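Local coordinates for protein vaginolysin (Gardnerella vaginalis, PDB 5IMY) that probably binds cholesterol in host membranes and lyses cells by inserting transmembrane beta strands, as other cholesterol-dependent cytolysins do, at residues R166-S171 with N213-Y218; V259-S264 with A345-Y350; M265-D270 with T304-V309. All blocks are in the same frame, centred on the assembly; numbering follows the deposited sequence.

Contact 1. Residues R166-S171 with N213-Y218; sequences RMQYDS and NFKQTY
Met167 and Phe214 meet on the well-packed face of an antiparallel beta ladder in the central sheet of the cytolysin fold. Strands 166-173 and 208-223 pair here, and the chain between them carries helices that, by analogy with related cytolysins, would unfold into membrane-spanning hairpins. The packed face holds Met167, Tyr169, Phe214 and Gln216. The bend at chi2 of Met167 (-110°) brings its sulfur to the rim of the Phe214 ring, SD lying 3.6 Å from CD1 and 79° off the ring normal, a Met-aromatic contact made at the edge; the chi3 bend sets CE near CD1 too. CG of Met167 runs alongside CG of Gln216, 3.7 Å away. Tyr169 approaches Phe214 most closely with its root: chi1 of 64° swings the ring off, CB of Tyr169 rests 3.7 Å from CD1 of Phe214, and Phe214 CE1 lies oblique to the tyrosine ring. Phe214 also touches Met265 and Val267 of the neighbouring strand 263-271. The other face carries Arg166, Gln168, Asp170, Asn213, Lys215 and Thr217. Asn213 and Lys215 are buried; the loose side is strand 166-171, above all at Arg166, which is exposed and poorly ordered and whose N bonds only weakly to Thr217 O. Gln168 and Lys215 cross at a slant, NE2 of Gln168 being 3.8 Å from CD of Lys215, while the lysine NZ continues to a hydrogen bond with Asn78. An acidic side chain of another protein's chain packs on Asp170 and accepts a hydrogen bond from Ser171 N. Near Arg166 a water sits on this face and bridges the strands: it donates to Arg166 O at 3.0 Å and Lys215 O at 2.9 Å, and is hydrogen-bonded to Thr217 OG1 at 2.7 Å.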
# COMPACT_ATOMS: atom_id res chain seq x y z
N ARG A 166 4.75 -6.47 40.73
CA ARG A 166 4.05 -5.81 39.64
C ARG A 166 5.01 -5.68 38.47
O ARG A 166 6.10 -5.10 38.61
CB ARG A 166 3.56 -4.43 40.07
CG ARG A 166 2.84 -3.68 38.94
CD ARG A 166 2.98 -2.18 39.10
NE ARG A 166 2.47 -1.74 40.39
CZ ARG A 166 1.18 -1.64 40.68
NH1 ARG A 166 0.27 -1.95 39.76
NH2 ARG A 166 0.80 -1.23 41.88
N MET A 167 4.62 -6.22 37.33
CA MET A 167 5.48 -6.24 36.16
C MET A 167 4.99 -5.23 35.14
O MET A 167 3.79 -5.07 34.93
CB MET A 167 5.53 -7.64 35.54
CG MET A 167 6.92 -8.10 35.17
SD MET A 167 7.17 -8.18 33.39
CE MET A 167 7.32 -9.95 33.18
N GLN A 168 5.94 -4.53 34.51
CA GLN A 168 5.65 -3.60 33.44
C GLN A 168 6.77 -3.70 32.43
O GLN A 168 7.94 -3.88 32.79
CB GLN A 168 5.53 -2.16 33.97
CG GLN A 168 6.85 -1.52 34.37
CD GLN A 168 6.68 -0.41 35.39
OE1 GLN A 168 5.57 0.08 35.61
NE2 GLN A 168 7.78 -0.02 36.03
N TYR A 169 6.42 -3.59 31.15
CA TYR A 169 7.40 -3.73 30.08
C TYR A 169 7.15 -2.68 29.02
O TYR A 169 6.01 -2.30 28.75
CB TYR A 169 7.38 -5.13 29.46
CG TYR A 169 6.08 -5.49 28.76
CD1 TYR A 169 5.87 -5.12 27.44
CD2 TYR A 169 5.09 -6.20 29.42
CE1 TYR A 169 4.69 -5.45 26.80
CE2 TYR A 169 3.91 -6.53 28.78
CZ TYR A 169 3.72 -6.15 27.47
OH TYR A 169 2.55 -6.47 26.82
N ASP A 170 8.24 -2.21 28.41
CA ASP A 170 8.19 -1.27 27.30
C ASP A 170 8.92 -1.88 26.12
O ASP A 170 10.06 -2.33 26.25
CB ASP A 170 8.83 0.07 27.70
CG ASP A 170 8.12 0.72 28.87
OD1 ASP A 170 7.11 1.42 28.64
OD2 ASP A 170 8.58 0.55 30.02
N SER A 171 8.25 -1.90 24.97
CA SER A 171 8.77 -2.53 23.77
C SER A 171 9.08 -1.48 22.72
O SER A 171 8.53 -0.37 22.73
CB SER A 171 7.77 -3.55 23.21
OG SER A 171 7.71 -4.71 24.02
N ASN A 213 12.27 -3.72 27.63
CA ASN A 213 12.75 -3.51 28.99
C ASN A 213 11.72 -4.09 29.95
O ASN A 213 10.56 -3.66 29.96
CB ASN A 213 12.96 -2.01 29.26
CG ASN A 213 13.57 -1.74 30.62
OD1 ASN A 213 14.29 -2.57 31.17
ND2 ASN A 213 13.28 -0.57 31.17
N PHE A 214 12.14 -5.07 30.75
CA PHE A 214 11.27 -5.69 31.74
C PHE A 214 11.63 -5.16 33.12
O PHE A 214 12.80 -5.20 33.52
CB PHE A 214 11.39 -7.21 31.72
CG PHE A 214 10.73 -7.86 30.55
CD1 PHE A 214 9.36 -8.09 30.55
CD2 PHE A 214 11.47 -8.25 29.45
CE1 PHE A 214 8.75 -8.69 29.47
CE2 PHE A 214 10.86 -8.84 28.36
CZ PHE A 214 9.49 -9.07 28.37
N LYS A 215 10.63 -4.68 33.85
CA LYS A 215 10.80 -4.20 35.22
C LYS A 215 9.86 -4.97 36.13
O LYS A 215 8.64 -4.90 35.96
CB LYS A 215 10.53 -2.69 35.31
CG LYS A 215 11.75 -1.84 35.02
CD LYS A 215 11.39 -0.37 34.91
CE LYS A 215 12.63 0.48 34.68
NZ LYS A 215 12.30 1.86 34.25
N GLN A 216 10.43 -5.69 37.08
CA GLN A 216 9.68 -6.42 38.10
C GLN A 216 9.88 -5.70 39.43
O GLN A 216 10.98 -5.72 39.99
CB GLN A 216 10.13 -7.87 38.18
CG GLN A 216 10.22 -8.55 36.82
CD GLN A 216 10.39 -10.06 36.93
OE1 GLN A 216 11.50 -10.58 36.92
NE2 GLN A 216 9.27 -10.76 37.02
N THR A 217 8.82 -5.05 39.91
CA THR A 217 8.88 -4.27 41.14
C THR A 217 8.30 -5.08 42.29
O THR A 217 7.13 -5.47 42.25
CB THR A 217 8.12 -2.95 40.98
OG1 THR A 217 8.69 -2.19 39.91
CG2 THR A 217 8.18 -2.13 42.27
N TYR A 218 9.13 -5.34 43.31
CA TYR A 218 8.64 -5.99 44.52
C TYR A 218 8.00 -4.99 45.47
O TYR A 218 6.93 -5.26 46.03
CB TYR A 218 9.80 -6.70 45.22
CG TYR A 218 10.47 -7.76 44.38
CD1 TYR A 218 9.74 -8.71 43.69
CD2 TYR A 218 11.85 -7.79 44.27
CE1 TYR A 218 10.36 -9.67 42.92
CE2 TYR A 218 12.49 -8.74 43.50
CZ TYR A 218 11.74 -9.68 42.83
OH TYR A 218 12.38 -10.63 42.07
O HOH W 1 7.58 -2.72 37.48

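Contact 2. Residues V259-S264 with A345-Y350; sequences VAYGRS and AVPIAY
Ala260 is opposed by two residues, Ile348 and Ala349, which makes a classic bulge in the antiparallel pairing of strands 253-261 and 347-354. Ala260 O receives two amides: Ile348 N at 2.9 Å in a nearly straight bond (171°), and Ala349 N in a weak, longer one. The extra residue makes Ile348 the main projection of the contact. It fits the concave side of the corner at Gly262, where the chain leaves one strand and turns into the next. CG2 of Ile348 lies 3.6 Å from CB of Ser264 and also meets the backbone carbon of Gly262, whereas CG1, held between its own backbone N and carbonyl carbon (chi1 52°), rests on Ala260 O at 3.4 Å. Gly262 takes backbone angles at which a CB would press on the preceding carbonyl oxygen, and its N closes the corner by bonding to Val346 O. On the face bearing Val259, Tyr261, Pro347 and Tyr350, the proline ring is the second bump: CB of Pro347 stands over the face of the Tyr261 ring, 4.3 Å from its centroid and 27° off the normal, a CH-pi contact. Beyond the segments, the Tyr261 ring also meets that of Tyr219, at a shallow angle between planes. Val259 lies alongside Pro347 and splits its two methyls: CG2 of Val259 touches CB of Tyr350 at 3.8 Å, and CG1 of Val259 wedges against CB of Pro347 at 3.6 Å and Ala349 O at 3.3 Å.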
# COMPACT_ATOMS: atom_id res chain seq x y z
N VAL A 259 11.33 5.45 44.89
CA VAL A 259 12.25 4.58 44.18
C VAL A 259 11.69 3.17 44.21
O VAL A 259 11.34 2.66 45.29
CB VAL A 259 13.67 4.61 44.79
CG1 VAL A 259 14.57 3.55 44.15
CG2 VAL A 259 14.28 5.99 44.63
N ALA A 260 11.60 2.54 43.05
CA ALA A 260 11.11 1.17 42.94
C ALA A 260 12.27 0.20 43.07
O ALA A 260 13.35 0.42 42.53
CB ALA A 260 10.39 0.96 41.61
N TYR A 261 12.03 -0.89 43.80
CA TYR A 261 13.04 -1.91 44.03
C TYR A 261 12.57 -3.23 43.44
O TYR A 261 11.39 -3.58 43.53
CB TYR A 261 13.32 -2.08 45.53
CG TYR A 261 14.04 -0.91 46.15
CD1 TYR A 261 15.41 -0.96 46.39
CD2 TYR A 261 13.37 0.26 46.48
CE1 TYR A 261 16.08 0.11 46.95
CE2 TYR A 261 14.03 1.34 47.04
CZ TYR A 261 15.39 1.25 47.27
OH TYR A 261 16.05 2.32 47.83
N GLY A 262 13.50 -3.96 42.84
CA GLY A 262 13.17 -5.26 42.29
C GLY A 262 14.19 -5.79 41.30
O GLY A 262 15.38 -5.85 41.60
N ARG A 263 13.71 -6.17 40.12
CA ARG A 263 14.53 -6.85 39.13
C ARG A 263 14.28 -6.23 37.76
O ARG A 263 13.12 -6.05 37.37
CB ARG A 263 14.21 -8.35 39.11
CG ARG A 263 15.29 -9.24 38.55
CD ARG A 263 15.12 -10.66 39.07
NE ARG A 263 15.78 -11.65 38.22
CZ ARG A 263 15.24 -12.22 37.16
NH1 ARG A 263 14.00 -11.90 36.78
NH2 ARG A 263 15.92 -13.11 36.46
N SER A 264 15.35 -5.90 37.05
CA SER A 264 15.27 -5.23 35.76
C SER A 264 16.18 -5.92 34.76
O SER A 264 17.29 -6.34 35.11
CB SER A 264 15.66 -3.75 35.89
OG SER A 264 15.85 -3.15 34.62
N ALA A 345 16.29 -6.07 46.63
CA ALA A 345 16.94 -4.88 47.24
C ALA A 345 17.88 -4.18 46.27
O ALA A 345 18.85 -3.55 46.69
CB ALA A 345 17.68 -5.22 48.55
N VAL A 346 17.58 -4.27 44.98
CA VAL A 346 18.23 -3.46 43.96
C VAL A 346 17.23 -2.40 43.51
O VAL A 346 16.12 -2.75 43.07
CB VAL A 346 18.69 -4.30 42.75
CG1 VAL A 346 19.21 -3.40 41.64
CG2 VAL A 346 19.78 -5.27 43.14
N PRO A 347 17.55 -1.11 43.61
CA PRO A 347 16.71 -0.11 42.95
C PRO A 347 16.79 -0.24 41.44
O PRO A 347 17.87 -0.44 40.88
CB PRO A 347 17.29 1.23 43.44
CG PRO A 347 18.69 0.91 43.83
CD PRO A 347 18.67 -0.50 44.35
N ILE A 348 15.63 -0.15 40.79
CA ILE A 348 15.55 -0.35 39.35
C ILE A 348 15.01 0.90 38.67
O ILE A 348 15.31 1.16 37.49
CB ILE A 348 14.67 -1.57 39.00
CG1 ILE A 348 13.31 -1.47 39.70
CG2 ILE A 348 15.39 -2.86 39.39
CD1 ILE A 348 12.33 -2.55 39.29
N ALA A 349 14.22 1.69 39.39
CA ALA A 349 13.62 2.88 38.81
C ALA A 349 13.41 3.92 39.90
O ALA A 349 13.32 3.59 41.09
CB ALA A 349 12.29 2.56 38.12
N TYR A 350 13.32 5.18 39.49
CA TYR A 350 13.04 6.27 40.41
C TYR A 350 12.17 7.31 39.71
O TYR A 350 12.21 7.45 38.49
CB TYR A 350 14.33 6.93 40.93
CG TYR A 350 15.14 7.69 39.90
CD1 TYR A 350 15.11 9.07 39.85
CD2 TYR A 350 15.95 7.02 38.99
CE1 TYR A 350 15.85 9.78 38.92
CE2 TYR A 350 16.70 7.71 38.06
CZ TYR A 350 16.64 9.09 38.02
OH TYR A 350 17.38 9.78 37.10

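Contact 3. Residues M265-D270 with T304-V309; sequences MYVKFD and TSVCAV. Unlike the reference sequence in segment 304-309: Cys307 (reference Thr).
Phe269 and Val306 run alongside each other from the same face of the antiparallel ladder between strands 263-271 and 305-311. A chi1 of -55° tucks the Phe269 ring beside its own backbone N and brings CD1 to 3.6 Å from CG2 of Val306, while CG2 of Thr304 arrives at the ring's edge, in its plane. The other Val306 branch, CG1, crosses to CG1 of Val267 at 3.8 Å, and CG2 of Val267 reaches CB of Ala308 at 3.9 Å. Helix 326-335 covers this apolar face. On the reverse face, Lys268 leaves with CG anti to backbone N and then bends at chi3 (70°), which lays CE 3.8 Å from CB of Cys307 before NZ hydrogen-bonds to the backbone oxygen of Leu195. Asp270 folds OD1 closely onto CB of Ser305, and its OD2 makes a long, weak ion pair with Lys207. Cys307 replaces the threonine of the reference sequence, so its disulfide with Cys322 is probably introduced. In this deposited form the link ties strand 305-311 to the segment whose Gly324 bonds to the Val306 backbone, and would be expected to hinder that segment from peeling off the strand, a movement related cytolysins make when they assemble.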
# COMPACT_ATOMS: atom_id res chain seq x y z
N MET A 265 15.71 -6.04 33.52
CA MET A 265 16.52 -6.65 32.47
C MET A 265 16.07 -6.13 31.11
O MET A 265 14.93 -5.72 30.93
CB MET A 265 16.43 -8.18 32.51
CG MET A 265 15.03 -8.73 32.30
SD MET A 265 15.04 -10.52 32.10
CE MET A 265 13.33 -10.80 31.66
N TYR A 266 17.00 -6.18 30.16
CA TYR A 266 16.75 -5.85 28.77
C TYR A 266 16.81 -7.12 27.93
O TYR A 266 17.70 -7.95 28.11
CB TYR A 266 17.76 -4.83 28.24
CG TYR A 266 17.43 -3.40 28.58
CD1 TYR A 266 16.68 -2.62 27.71
CD2 TYR A 266 17.86 -2.83 29.77
CE1 TYR A 266 16.37 -1.31 28.02
CE2 TYR A 266 17.56 -1.51 30.08
CZ TYR A 266 16.81 -0.76 29.20
OH TYR A 266 16.50 0.55 29.50
N VAL A 267 15.85 -7.27 27.01
CA VAL A 267 15.73 -8.47 26.20
C VAL A 267 15.68 -8.08 24.74
O VAL A 267 14.94 -7.16 24.36
CB VAL A 267 14.47 -9.29 26.58
CG1 VAL A 267 14.44 -10.59 25.79
CG2 VAL A 267 14.44 -9.56 28.07
N LYS A 268 16.46 -8.77 23.91
CA LYS A 268 16.46 -8.59 22.47
C LYS A 268 15.84 -9.82 21.82
O LYS A 268 16.37 -10.93 21.95
CB LYS A 268 17.88 -8.37 21.94
CG LYS A 268 17.97 -8.27 20.41
CD LYS A 268 19.41 -8.19 19.92
CE LYS A 268 20.15 -9.51 20.11
NZ LYS A 268 21.56 -9.43 19.65
N PHE A 269 14.71 -9.63 21.14
CA PHE A 269 14.12 -10.66 20.30
C PHE A 269 14.49 -10.37 18.85
O PHE A 269 14.27 -9.25 18.37
CB PHE A 269 12.59 -10.69 20.42
CG PHE A 269 12.09 -10.84 21.83
CD1 PHE A 269 11.70 -12.08 22.30
CD2 PHE A 269 11.99 -9.75 22.67
CE1 PHE A 269 11.23 -12.23 23.59
CE2 PHE A 269 11.51 -9.89 23.95
CZ PHE A 269 11.13 -11.13 24.42
N ASP A 270 15.04 -11.36 18.16
CA ASP A 270 15.27 -11.22 16.73
C ASP A 270 15.04 -12.56 16.04
O ASP A 270 15.17 -13.63 16.65
CB ASP A 270 16.68 -10.69 16.41
CG ASP A 270 17.79 -11.61 16.87
OD1 ASP A 270 17.52 -12.80 17.13
OD2 ASP A 270 18.94 -11.15 16.96
N THR A 304 12.68 -17.41 16.97
CA THR A 304 13.00 -16.15 17.64
C THR A 304 14.14 -16.40 18.62
O THR A 304 13.97 -17.08 19.63
CB THR A 304 11.77 -15.59 18.35
OG1 THR A 304 10.72 -15.39 17.41
CG2 THR A 304 12.10 -14.27 19.04
N SER A 305 15.31 -15.85 18.31
CA SER A 305 16.41 -15.84 19.27
C SER A 305 16.13 -14.81 20.36
O SER A 305 15.58 -13.74 20.09
CB SER A 305 17.73 -15.52 18.57
OG SER A 305 18.83 -16.02 19.31
N VAL A 306 16.50 -15.14 21.59
CA VAL A 306 16.27 -14.28 22.74
C VAL A 306 17.60 -14.02 23.43
O VAL A 306 18.32 -14.97 23.76
CB VAL A 306 15.25 -14.89 23.72
CG1 VAL A 306 15.28 -14.18 25.08
CG2 VAL A 306 13.85 -14.80 23.13
N CYS A 307 17.91 -12.75 23.65
CA CYS A 307 19.15 -12.32 24.28
C CYS A 307 18.80 -11.35 25.40
O CYS A 307 18.27 -10.27 25.13
CB CYS A 307 20.08 -11.67 23.25
SG CYS A 307 21.45 -10.67 23.89
N ALA A 308 19.07 -11.75 26.64
CA ALA A 308 18.62 -11.01 27.82
C ALA A 308 19.82 -10.69 28.70
O ALA A 308 20.52 -11.60 29.13
CB ALA A 308 17.60 -11.83 28.62
N VAL A 309 20.03 -9.41 28.99
CA VAL A 309 21.05 -8.98 29.93
C VAL A 309 20.35 -8.42 31.16
O VAL A 309 19.46 -7.56 31.04
CB VAL A 309 22.01 -7.94 29.31
CG1 VAL A 309 22.45 -8.41 27.93
CG2 VAL A 309 21.38 -6.55 29.24

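All three contacts belong to one antiparallel sheet and are joined through strands 208-223 and 263-271. Contact 1 closes before contact 2 opens along the chain, and contact 3 is nested within the loop that contact 2 closes. Centres of contacts 1 and 2 lie about 10 Å apart, those of 1 and 3 about 14 Å, and those of 2 and 3 about 20 Å. Backbone bonds link segment 213-218 to both others, at Arg263 and Tyr261 of contact 2 and Met265 of contact 3. Contacts 1 and 3 are the outer strand pairs of the four-strand core from which, as in related cytolysins, a membrane-spanning barrel probably grows; the 208-223/263-271 pairing lies between them, with contact 2 at the bent end.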